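Local coordinates for putative GH105 family protein (Salmonella enterica subsp. enterica serovar Paratyphi A, PDB 3QWT) that is of unknown function but probably acts as a glycoside hydrolase of family GH105, built on an alpha/alpha-toroid fold, at residues Q31-N36 against Y364-A369; Y74-Y79 against Q86-I91; Y80-D85 against C372-L377. All blocks are in the same frame, centred on the assembly; numbering follows the deposited sequence.

Interaction 1. Residues Q31-N36 against Y364-A369; sequences QKVTHN and YGQAMA
The side-chain amide nitrogen of Gln366 is held by two backbone oxygens: it donates to Val33 O across the contact and to Gly336 O, in the loop that follows helix 318-330. Toward Val33 the bond is long, NE2 to O 3.3 Å, but nearly straight at 169°. It uses a lone pair in the carbonyl plane, and the oxygen lies almost in the plane of the glutamine amide. On the other branch, OE1 accepts from the backbone N of Leu338, so both polar ends of this buried side chain are satisfied and the amide is fixed in rotation.

Gln366 reaches these partners by folding over on itself. CG lies beside the backbone N, and the chain bends again at chi2 (-56°), which brings NE2 back against Val33 CG1 at 3.6 Å. That same methyl sits 3.4 Å from Gln366 O and touches Ala369 CB one turn further on at 4.4 Å, so this one methyl packs against both the Gln366 carbonyl and the small Ala369 side chain.

Segments 31-36 and 364-369, on helices 23-37 and 363-377, run antiparallel with their axes 9.2 Å apart. They pair the first helix of the chain with the last, consistent with the closure of the helical ring in an alpha/alpha toroid.

Asn36 completes the contact from one turn beyond Val33. Its CB lies 3.6 Å from Gln366 NE2, and the two side chains cross at about a right angle with their amide planes 37° apart. Asn36 OD1 comes equally near that nitrogen, yet merely packs there, while Asn36 ND2 makes a weak hydrogen bond to Glu335 O. Ile332 lies against Val33 and Leu338 against Ala369.

Interaction 2. Residues Y74-Y79 against Q86-I91; sequences YGMYHY and QTMRKI
Segments 74-79 and 86-91 lie antiparallel, their axes 9.0 Å apart at 149°, and come nearest at Met76 and Met88, whose CA atoms are 6.1 Å apart. Both residues are selenomethionines, and the contact is wholly apolar.

Met88 bends at chi2 (-64°), which turns its selenium toward the base of Met76: SE lies 4.0 Å from Met76 CG, and the two side chains cross at about a right angle. Met76, by contrast, is extended beyond CG and carries its own end past Met88 to the next turn of the opposing helix. There its selenium meets Ile91 CG2 at 3.4 Å, a tight approach, and its terminal methyl CE touches the same branch at 3.8 Å. Ile91 presents CG2 to Met76 because that methyl is anti to the backbone N.

These two helices, 67-83 and 86-102, are joined by a turn of only two residues and form a helical hairpin, as expected in an alpha/alpha toroid. Asp85 in that turn caps the second helix, its OD2 accepting from the backbone N of Met88.

Closer to the turn, Tyr79 offers Met88 the edge of its ring. Its CD2 lies 3.7 Å from Met88 CG, which is near the ring plane, and 3.9 Å from Met88 CE. Helix 23-37 packs on the same residues, with Leu37 against Met76, Gln31 against Tyr79 and Thr34 against Met88; helix 363-377 adds Met370 beside Met76.

Interaction 3. Residues Y80-D85 against C372-L377; sequences YQQTGD and CLTEYL
Gln82 donates to the backbone oxygen of Thr374 from well above the carbonyl plane, 42° out of it, so that neither lone pair is addressed directly. The bond is nevertheless short, NE2 to O 2.9 Å, and bends to 150° at the hydrogen; the oxygen itself stays close to the plane of the glutamine amide.

The reach comes from a fully stretched side chain: CG is anti to the backbone N (chi1 -179°) and the chain stays extended beyond it. On arrival, Thr374 CG2 lies over one face of the amide, 3.3 Å from NE2, while Leu377 meets it at OE1, with CB near the amide plane at 3.6 Å and CD1 3.8 Å from the same oxygen. Thr374 turns its methyl to the glutamine, and its OG1 bonds instead to Met370 O within its own helix. Pro132 of the second subunit also packs on Gln82, placing the contact near a subunit boundary.

Beyond Gln82 the chain leaves its helix through Gly84, with positive phi. Thr83 OG1 accepts from Asp85 N at 3.1 Å, an ST turn. Gln82 thus ties the end of helix 67-83, just before the tight turn of a helical hairpin, to the last turns of the C-terminal helix 363-377, a helix-to-helix join between neighbours in an alpha/alpha toroid.

How the interactions relate
The three contacts involve four neighbouring helices, 23-37, 67-83, 86-102 and 363-377. Helix 363-377 serves interactions 1 and 3, and helix 67-83 serves interactions 2 and 3, whose centres are about 9 Å apart; the centres of interactions 1 and 2 are about 11 Å apart. Tyr79 bridges interactions 2 and 3, its CD1 lying 3.6 Å from Thr374 OG1 and its CE1 3.8 Å from Leu377 CD1. A probable hydrogen bond from Gln31 NE2 to Asp85 OD1, 3.1 Å, connects interaction 1 with the hairpin turn of interaction 3. Along the chain, interaction 2 is local and nested inside the long loop closed by interaction 1.

Interaction 1. Residues Q31-N36 against Y364-A369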
loop_
_atom_site.group_PDB
_atom_site.type_symbol
_atom_site.label_atom_id
_atom_site.label_comp_id
_atom_site.label_asym_id
_atom_site.label_seq_id
_atom_site.Cartn_x
_atom_site.Cartn_y
_atom_site.Cartn_z
ATOM N N GLN A 31 -9.938 -5.427 -47.027
ATOM C CA GLN A 31 -9.167 -6.491 -47.656
ATOM C C GLN A 31 -8.548 -6.008 -48.967
ATOM O O GLN A 31 -7.350 -6.170 -49.197
ATOM C CB GLN A 31 -10.016 -7.756 -47.863
ATOM C CG GLN A 31 -10.654 -8.339 -46.559
ATOM C CD GLN A 31 -9.647 -8.791 -45.478
ATOM O OE1 GLN A 31 -8.463 -9.006 -45.743
ATOM N NE2 GLN A 31 -10.134 -8.936 -44.254
ATOM N N LYS A 32 -9.358 -5.387 -49.811
ATOM C CA LYS A 32 -8.884 -4.871 -51.098
ATOM C C LYS A 32 -7.754 -3.840 -50.942
ATOM O O LYS A 32 -6.805 -3.788 -51.739
ATOM C CB LYS A 32 -10.051 -4.255 -51.887
ATOM C CG LYS A 32 -9.821 -4.177 -53.388
ATOM C CD LYS A 32 -10.773 -3.180 -54.048
ATOM C CE LYS A 32 -12.240 -3.438 -53.685
ATOM N NZ LYS A 32 -13.133 -2.338 -54.164
ATOM N N VAL A 33 -7.877 -3.007 -49.918
ATOM C CA VAL A 33 -6.879 -2.000 -49.611
ATOM C C VAL A 33 -5.580 -2.661 -49.133
ATOM O O VAL A 33 -4.480 -2.214 -49.455
ATOM C CB VAL A 33 -7.458 -1.009 -48.572
ATOM C CG1 VAL A 33 -6.381 -0.135 -47.946
ATOM C CG2 VAL A 33 -8.538 -0.155 -49.239
ATOM N N THR A 34 -5.713 -3.749 -48.387
ATOM C CA THR A 34 -4.552 -4.476 -47.887
ATOM C C THR A 34 -3.838 -5.158 -49.037
ATOM O O THR A 34 -2.614 -5.120 -49.127
ATOM C CB THR A 34 -4.956 -5.516 -46.830
ATOM O OG1 THR A 34 -5.565 -4.840 -45.730
ATOM C CG2 THR A 34 -3.745 -6.278 -46.316
ATOM N N HIS A 35 -4.617 -5.764 -49.925
ATOM C CA HIS A 35 -4.058 -6.482 -51.061
ATOM C C HIS A 35 -3.254 -5.526 -51.931
ATOM O O HIS A 35 -2.171 -5.859 -52.422
ATOM C CB HIS A 35 -5.164 -7.143 -51.882
ATOM C CG HIS A 35 -4.647 -7.979 -53.012
ATOM N ND1 HIS A 35 -4.636 -7.539 -54.322
ATOM C CD2 HIS A 35 -4.102 -9.217 -53.026
ATOM C CE1 HIS A 35 -4.112 -8.474 -55.089
ATOM N NE2 HIS A 35 -3.782 -9.504 -54.331
ATOM N N ASN A 36 -3.789 -4.327 -52.100
ATOM C CA ASN A 36 -3.097 -3.279 -52.831
ATOM C C ASN A 36 -1.734 -2.941 -52.192
ATOM O O ASN A 36 -0.692 -3.000 -52.847
ATOM C CB ASN A 36 -4.007 -2.042 -52.927
ATOM C CG ASN A 36 -3.626 -1.125 -54.066
ATOM O OD1 ASN A 36 -2.843 -0.200 -53.887
ATOM N ND2 ASN A 36 -4.185 -1.377 -55.251
ATOM N N TYR A 364 1.568 4.065 -46.189
ATOM C CA TYR A 364 0.805 4.860 -45.227
ATOM C C TYR A 364 -0.548 5.325 -45.778
ATOM O O TYR A 364 -1.512 5.479 -45.024
ATOM C CB TYR A 364 1.623 6.049 -44.738
ATOM C CG TYR A 364 2.112 6.954 -45.838
ATOM C CD1 TYR A 364 1.300 7.959 -46.349
ATOM C CD2 TYR A 364 3.394 6.819 -46.352
ATOM C CE1 TYR A 364 1.752 8.804 -47.356
ATOM C CE2 TYR A 364 3.859 7.659 -47.351
ATOM C CZ TYR A 364 3.033 8.646 -47.856
ATOM O OH TYR A 364 3.501 9.480 -48.855
ATOM N N GLY A 365 -0.619 5.540 -47.089
ATOM C CA GLY A 365 -1.884 5.865 -47.719
ATOM C C GLY A 365 -2.899 4.764 -47.484
ATOM O O GLY A 365 -3.979 5.004 -46.955
ATOM N N GLN A 366 -2.543 3.546 -47.878
ATOM C CA GLN A 366 -3.389 2.381 -47.656
ATOM C C GLN A 366 -3.639 2.143 -46.165
ATOM O O GLN A 366 -4.747 1.809 -45.742
ATOM C CB GLN A 366 -2.723 1.133 -48.241
ATOM C CG GLN A 366 -2.261 1.272 -49.691
ATOM C CD GLN A 366 -3.381 1.678 -50.614
ATOM O OE1 GLN A 366 -3.357 2.762 -51.205
ATOM N NE2 GLN A 366 -4.379 0.813 -50.741
ATOM N N ALA A 367 -2.599 2.291 -45.363
ATOM C CA ALA A 367 -2.724 1.938 -43.959
ATOM C C ALA A 367 -3.685 2.894 -43.280
ATOM O O ALA A 367 -4.578 2.478 -42.546
ATOM C CB ALA A 367 -1.364 1.929 -43.264
HETATM N N MSE A 368 -3.521 4.179 -43.554
HETATM C CA MSE A 368 -4.391 5.170 -42.926
HETATM C C MSE A 368 -5.854 4.963 -43.333
HETATM O O MSE A 368 -6.756 5.076 -42.508
HETATM C CB MSE A 368 -3.879 6.584 -43.195
HETATM C CG MSE A 368 -2.563 6.832 -42.469
HETATM SE SE MSE A 368 -1.495 8.232 -43.283
HETATM C CE MSE A 368 -2.167 9.742 -42.223
ATOM N N ALA A 369 -6.088 4.604 -44.591
ATOM C CA ALA A 369 -7.439 4.224 -44.972
ATOM C C ALA A 369 -7.954 3.121 -44.044
ATOM O O ALA A 369 -9.093 3.169 -43.585
ATOM C CB ALA A 369 -7.500 3.787 -46.425
#

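Interaction 2. Residues Y74-Y79 against Q86-I91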
loop_
_atom_site.group_PDB
_atom_site.type_symbol
_atom_site.label_atom_id
_atom_site.label_comp_id
_atom_site.label_asym_id
_atom_site.label_seq_id
_atom_site.Cartn_x
_atom_site.Cartn_y
_atom_site.Cartn_z
ATOM N N TYR A 74 0.888 -0.662 -38.559
ATOM C CA TYR A 74 0.009 -0.254 -37.462
ATOM C C TYR A 74 -1.456 -0.317 -37.904
ATOM O O TYR A 74 -2.319 -0.837 -37.192
ATOM C CB TYR A 74 0.388 1.147 -36.999
ATOM C CG TYR A 74 -0.230 1.595 -35.707
ATOM C CD1 TYR A 74 -0.223 0.774 -34.591
ATOM C CD2 TYR A 74 -0.787 2.863 -35.592
ATOM C CE1 TYR A 74 -0.774 1.193 -33.398
ATOM C CE2 TYR A 74 -1.336 3.293 -34.410
ATOM C CZ TYR A 74 -1.327 2.453 -33.307
ATOM O OH TYR A 74 -1.873 2.878 -32.118
ATOM N N GLY A 75 -1.730 0.194 -39.101
ATOM C CA GLY A 75 -3.064 0.112 -39.663
ATOM C C GLY A 75 -3.532 -1.331 -39.747
ATOM O O GLY A 75 -4.640 -1.659 -39.336
HETATM N N MSE A 76 -2.680 -2.199 -40.281
HETATM C CA MSE A 76 -2.959 -3.633 -40.298
HETATM C C MSE A 76 -3.205 -4.165 -38.892
HETATM O O MSE A 76 -4.156 -4.925 -38.663
HETATM C CB MSE A 76 -1.794 -4.399 -40.924
HETATM C CG MSE A 76 -1.653 -4.200 -42.421
HETATM SE SE MSE A 76 -0.193 -5.296 -43.154
HETATM C CE MSE A 76 -0.226 -4.622 -44.984
ATOM N N TYR A 77 -2.346 -3.777 -37.949
ATOM C CA TYR A 77 -2.468 -4.307 -36.597
ATOM C C TYR A 77 -3.849 -3.978 -36.058
ATOM O O TYR A 77 -4.535 -4.840 -35.522
ATOM C CB TYR A 77 -1.388 -3.787 -35.638
ATOM C CG TYR A 77 -1.596 -4.380 -34.269
ATOM C CD1 TYR A 77 -1.299 -5.716 -34.034
ATOM C CD2 TYR A 77 -2.164 -3.637 -33.237
ATOM C CE1 TYR A 77 -1.530 -6.296 -32.795
ATOM C CE2 TYR A 77 -2.403 -4.216 -31.986
ATOM C CZ TYR A 77 -2.080 -5.546 -31.781
ATOM O OH TYR A 77 -2.300 -6.143 -30.564
ATOM N N HIS A 78 -4.253 -2.723 -36.229
ATOM C CA HIS A 78 -5.576 -2.277 -35.791
ATOM C C HIS A 78 -6.685 -3.223 -36.250
ATOM O O HIS A 78 -7.444 -3.749 -35.433
ATOM C CB HIS A 78 -5.851 -0.827 -36.236
ATOM C CG HIS A 78 -5.408 0.189 -35.231
ATOM N ND1 HIS A 78 -6.278 0.793 -34.355
ATOM C CD2 HIS A 78 -4.178 0.665 -34.922
ATOM C CE1 HIS A 78 -5.610 1.612 -33.560
ATOM N NE2 HIS A 78 -4.332 1.550 -33.885
ATOM N N TYR A 79 -6.756 -3.460 -37.553
ATOM C CA TYR A 79 -7.706 -4.432 -38.052
ATOM C C TYR A 79 -7.555 -5.783 -37.353
ATOM O O TYR A 79 -8.542 -6.356 -36.876
ATOM C CB TYR A 79 -7.607 -4.584 -39.566
ATOM C CG TYR A 79 -8.803 -5.328 -40.151
ATOM C CD1 TYR A 79 -10.041 -4.705 -40.254
ATOM C CD2 TYR A 79 -8.697 -6.649 -40.583
ATOM C CE1 TYR A 79 -11.139 -5.366 -40.777
ATOM C CE2 TYR A 79 -9.793 -7.320 -41.105
ATOM C CZ TYR A 79 -11.016 -6.668 -41.197
ATOM O OH TYR A 79 -12.123 -7.315 -41.704
ATOM N N GLN A 86 -6.487 -13.733 -39.184
ATOM C CA GLN A 86 -5.150 -14.348 -39.251
ATOM C C GLN A 86 -4.360 -14.001 -40.523
ATOM O O GLN A 86 -3.132 -14.121 -40.561
ATOM C CB GLN A 86 -5.244 -15.863 -39.059
ATOM C CG GLN A 86 -5.409 -16.277 -37.606
ATOM C CD GLN A 86 -4.161 -15.985 -36.793
ATOM O OE1 GLN A 86 -3.086 -15.802 -37.355
ATOM N NE2 GLN A 86 -4.298 -15.929 -35.476
ATOM N N THR A 87 -5.080 -13.545 -41.543
ATOM C CA THR A 87 -4.477 -13.032 -42.773
ATOM C C THR A 87 -3.636 -11.780 -42.504
ATOM O O THR A 87 -2.490 -11.688 -42.952
ATOM C CB THR A 87 -5.565 -12.717 -43.840
ATOM O OG1 THR A 87 -6.289 -13.913 -44.148
ATOM C CG2 THR A 87 -4.952 -12.151 -45.113
HETATM N N MSE A 88 -4.209 -10.821 -41.776
HETATM C CA MSE A 88 -3.451 -9.664 -41.305
HETATM C C MSE A 88 -2.259 -10.057 -40.444
HETATM O O MSE A 88 -1.182 -9.482 -40.583
HETATM C CB MSE A 88 -4.333 -8.730 -40.489
HETATM C CG MSE A 88 -5.389 -8.058 -41.298
HETATM SE SE MSE A 88 -4.625 -6.874 -42.635
HETATM C CE MSE A 88 -6.264 -6.611 -43.657
ATOM N N ARG A 89 -2.467 -10.997 -39.524
ATOM C CA ARG A 89 -1.402 -11.404 -38.618
ATOM C C ARG A 89 -0.194 -11.899 -39.412
ATOM O O ARG A 89 0.935 -11.447 -39.192
ATOM C CB ARG A 89 -1.869 -12.499 -37.646
ATOM C CG ARG A 89 -0.864 -12.789 -36.525
ATOM C CD ARG A 89 -0.690 -14.300 -36.231
ATOM N NE ARG A 89 -0.767 -15.143 -37.432
ATOM C CZ ARG A 89 0.259 -15.504 -38.212
ATOM N NH1 ARG A 89 0.030 -16.274 -39.269
ATOM N NH2 ARG A 89 1.500 -15.105 -37.960
ATOM N N LYS A 90 -0.440 -12.825 -40.340
ATOM C CA LYS A 90 0.647 -13.411 -41.110
ATOM C C LYS A 90 1.433 -12.341 -41.865
ATOM O O LYS A 90 2.658 -12.339 -41.842
ATOM C CB LYS A 90 0.137 -14.495 -42.054
ATOM C CG LYS A 90 1.147 -14.914 -43.128
ATOM C CD LYS A 90 1.299 -16.433 -43.192
ATOM C CE LYS A 90 2.439 -16.830 -44.108
ATOM N NZ LYS A 90 2.278 -16.213 -45.461
ATOM N N ILE A 91 0.733 -11.412 -42.500
ATOM C CA ILE A 91 1.404 -10.328 -43.219
ATOM C C ILE A 91 2.337 -9.528 -42.296
ATOM O O ILE A 91 3.474 -9.203 -42.658
ATOM C CB ILE A 91 0.381 -9.380 -43.905
ATOM C CG1 ILE A 91 -0.335 -10.102 -45.050
ATOM C CG2 ILE A 91 1.068 -8.137 -44.435
ATOM C CD1 ILE A 91 -1.487 -9.301 -45.673
#

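Interaction 3. Residues Y80-D85 against C372-L377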
loop_
_atom_site.group_PDB
_atom_site.type_symbol
_atom_site.label_atom_id
_atom_site.label_comp_id
_atom_site.label_asym_id
_atom_site.label_seq_id
_atom_site.Cartn_x
_atom_site.Cartn_y
_atom_site.Cartn_z
ATOM N N TYR A 80 -6.327 -6.289 -37.278
ATOM C CA TYR A 80 -6.103 -7.585 -36.651
ATOM C C TYR A 80 -6.596 -7.567 -35.204
ATOM O O TYR A 80 -7.286 -8.479 -34.748
ATOM C CB TYR A 80 -4.617 -7.988 -36.683
ATOM C CG TYR A 80 -4.300 -9.078 -35.681
ATOM C CD1 TYR A 80 -4.793 -10.371 -35.850
ATOM C CD2 TYR A 80 -3.549 -8.815 -34.558
ATOM C CE1 TYR A 80 -4.524 -11.381 -34.920
ATOM C CE2 TYR A 80 -3.278 -9.809 -33.628
ATOM C CZ TYR A 80 -3.772 -11.086 -33.812
ATOM O OH TYR A 80 -3.500 -12.072 -32.890
ATOM N N GLN A 81 -6.236 -6.520 -34.481
ATOM C CA GLN A 81 -6.593 -6.426 -33.074
ATOM C C GLN A 81 -8.103 -6.517 -32.847
ATOM O O GLN A 81 -8.550 -7.155 -31.902
ATOM C CB GLN A 81 -6.040 -5.135 -32.482
ATOM C CG GLN A 81 -6.362 -4.935 -30.998
ATOM C CD GLN A 81 -5.742 -3.662 -30.454
ATOM O OE1 GLN A 81 -6.046 -2.560 -30.931
ATOM N NE2 GLN A 81 -4.841 -3.805 -29.479
ATOM N N GLN A 82 -8.877 -5.880 -33.722
ATOM C CA GLN A 82 -10.338 -5.849 -33.598
ATOM C C GLN A 82 -11.039 -7.149 -34.002
ATOM O O GLN A 82 -11.988 -7.566 -33.337
ATOM C CB GLN A 82 -10.917 -4.682 -34.407
ATOM C CG GLN A 82 -12.424 -4.540 -34.322
ATOM C CD GLN A 82 -12.968 -3.637 -35.417
ATOM O OE1 GLN A 82 -13.548 -4.111 -36.383
ATOM N NE2 GLN A 82 -12.748 -2.333 -35.285
ATOM N N THR A 83 -10.565 -7.785 -35.074
ATOM C CA THR A 83 -11.248 -8.947 -35.643
ATOM C C THR A 83 -10.545 -10.300 -35.507
ATOM O O THR A 83 -11.154 -11.333 -35.786
ATOM C CB THR A 83 -11.407 -8.768 -37.121
ATOM O OG1 THR A 83 -10.115 -8.910 -37.721
ATOM C CG2 THR A 83 -11.995 -7.374 -37.435
ATOM N N GLY A 84 -9.272 -10.299 -35.126
ATOM C CA GLY A 84 -8.482 -11.523 -35.041
ATOM C C GLY A 84 -8.138 -12.179 -36.379
ATOM O O GLY A 84 -7.700 -13.334 -36.414
ATOM N N ASP A 85 -8.345 -11.441 -37.470
ATOM C CA ASP A 85 -8.065 -11.896 -38.842
ATOM C C ASP A 85 -6.637 -12.418 -39.041
ATOM O O ASP A 85 -5.687 -11.637 -39.087
ATOM C CB ASP A 85 -8.335 -10.736 -39.812
ATOM C CG ASP A 85 -8.271 -11.153 -41.268
ATOM O OD1 ASP A 85 -9.269 -10.937 -41.984
ATOM O OD2 ASP A 85 -7.226 -11.676 -41.698
ATOM N N CYS A 372 -8.710 4.418 -40.311
ATOM C CA CYS A 372 -9.974 5.126 -40.138
ATOM C C CYS A 372 -11.148 4.203 -40.420
ATOM O O CYS A 372 -12.186 4.300 -39.771
ATOM C CB CYS A 372 -10.043 6.387 -41.014
ATOM S SG CYS A 372 -10.113 6.124 -42.824
ATOM N N LEU A 373 -10.980 3.291 -41.371
ATOM C CA LEU A 373 -12.081 2.409 -41.724
ATOM C C LEU A 373 -12.313 1.386 -40.610
ATOM O O LEU A 373 -13.453 0.968 -40.367
ATOM C CB LEU A 373 -11.876 1.742 -43.097
ATOM C CG LEU A 373 -11.962 2.653 -44.324
ATOM C CD1 LEU A 373 -11.625 1.884 -45.603
ATOM C CD2 LEU A 373 -13.331 3.289 -44.437
ATOM N N THR A 374 -11.251 1.012 -39.902
ATOM C CA THR A 374 -11.393 0.072 -38.784
ATOM C C THR A 374 -12.091 0.698 -37.592
ATOM O O THR A 374 -12.931 0.074 -36.944
ATOM C CB THR A 374 -10.052 -0.494 -38.337
ATOM O OG1 THR A 374 -9.462 -1.225 -39.419
ATOM C CG2 THR A 374 -10.250 -1.426 -37.156
ATOM N N GLU A 375 -11.737 1.938 -37.292
ATOM C CA GLU A 375 -12.424 2.661 -36.245
ATOM C C GLU A 375 -13.903 2.827 -36.637
ATOM O O GLU A 375 -14.798 2.743 -35.790
ATOM C CB GLU A 375 -11.725 4.002 -35.976
ATOM C CG GLU A 375 -12.437 4.912 -34.976
ATOM C CD GLU A 375 -12.499 4.361 -33.547
ATOM O OE1 GLU A 375 -11.547 3.705 -33.110
ATOM O OE2 GLU A 375 -13.502 4.610 -32.843
ATOM N N TYR A 376 -14.166 3.023 -37.925
ATOM C CA TYR A 376 -15.542 3.199 -38.381
ATOM C C TYR A 376 -16.356 1.909 -38.229
ATOM O O TYR A 376 -17.570 1.953 -37.985
ATOM C CB TYR A 376 -15.569 3.684 -39.826
ATOM C CG TYR A 376 -16.928 4.189 -40.282
ATOM C CD1 TYR A 376 -17.689 3.467 -41.203
ATOM C CD2 TYR A 376 -17.445 5.389 -39.800
ATOM C CE1 TYR A 376 -18.912 3.915 -41.624
ATOM C CE2 TYR A 376 -18.687 5.853 -40.225
ATOM C CZ TYR A 376 -19.413 5.106 -41.138
ATOM O OH TYR A 376 -20.648 5.541 -41.575
ATOM N N LEU A 377 -15.677 0.768 -38.362
ATOM C CA LEU A 377 -16.294 -0.536 -38.139
ATOM C C LEU A 377 -16.857 -0.688 -36.732
ATOM O O LEU A 377 -17.788 -1.461 -36.519
ATOM C CB LEU A 377 -15.304 -1.674 -38.413
ATOM C CG LEU A 377 -15.330 -2.227 -39.848
ATOM C CD1 LEU A 377 -14.282 -3.308 -40.019
ATOM C CD2 LEU A 377 -16.710 -2.763 -40.230
#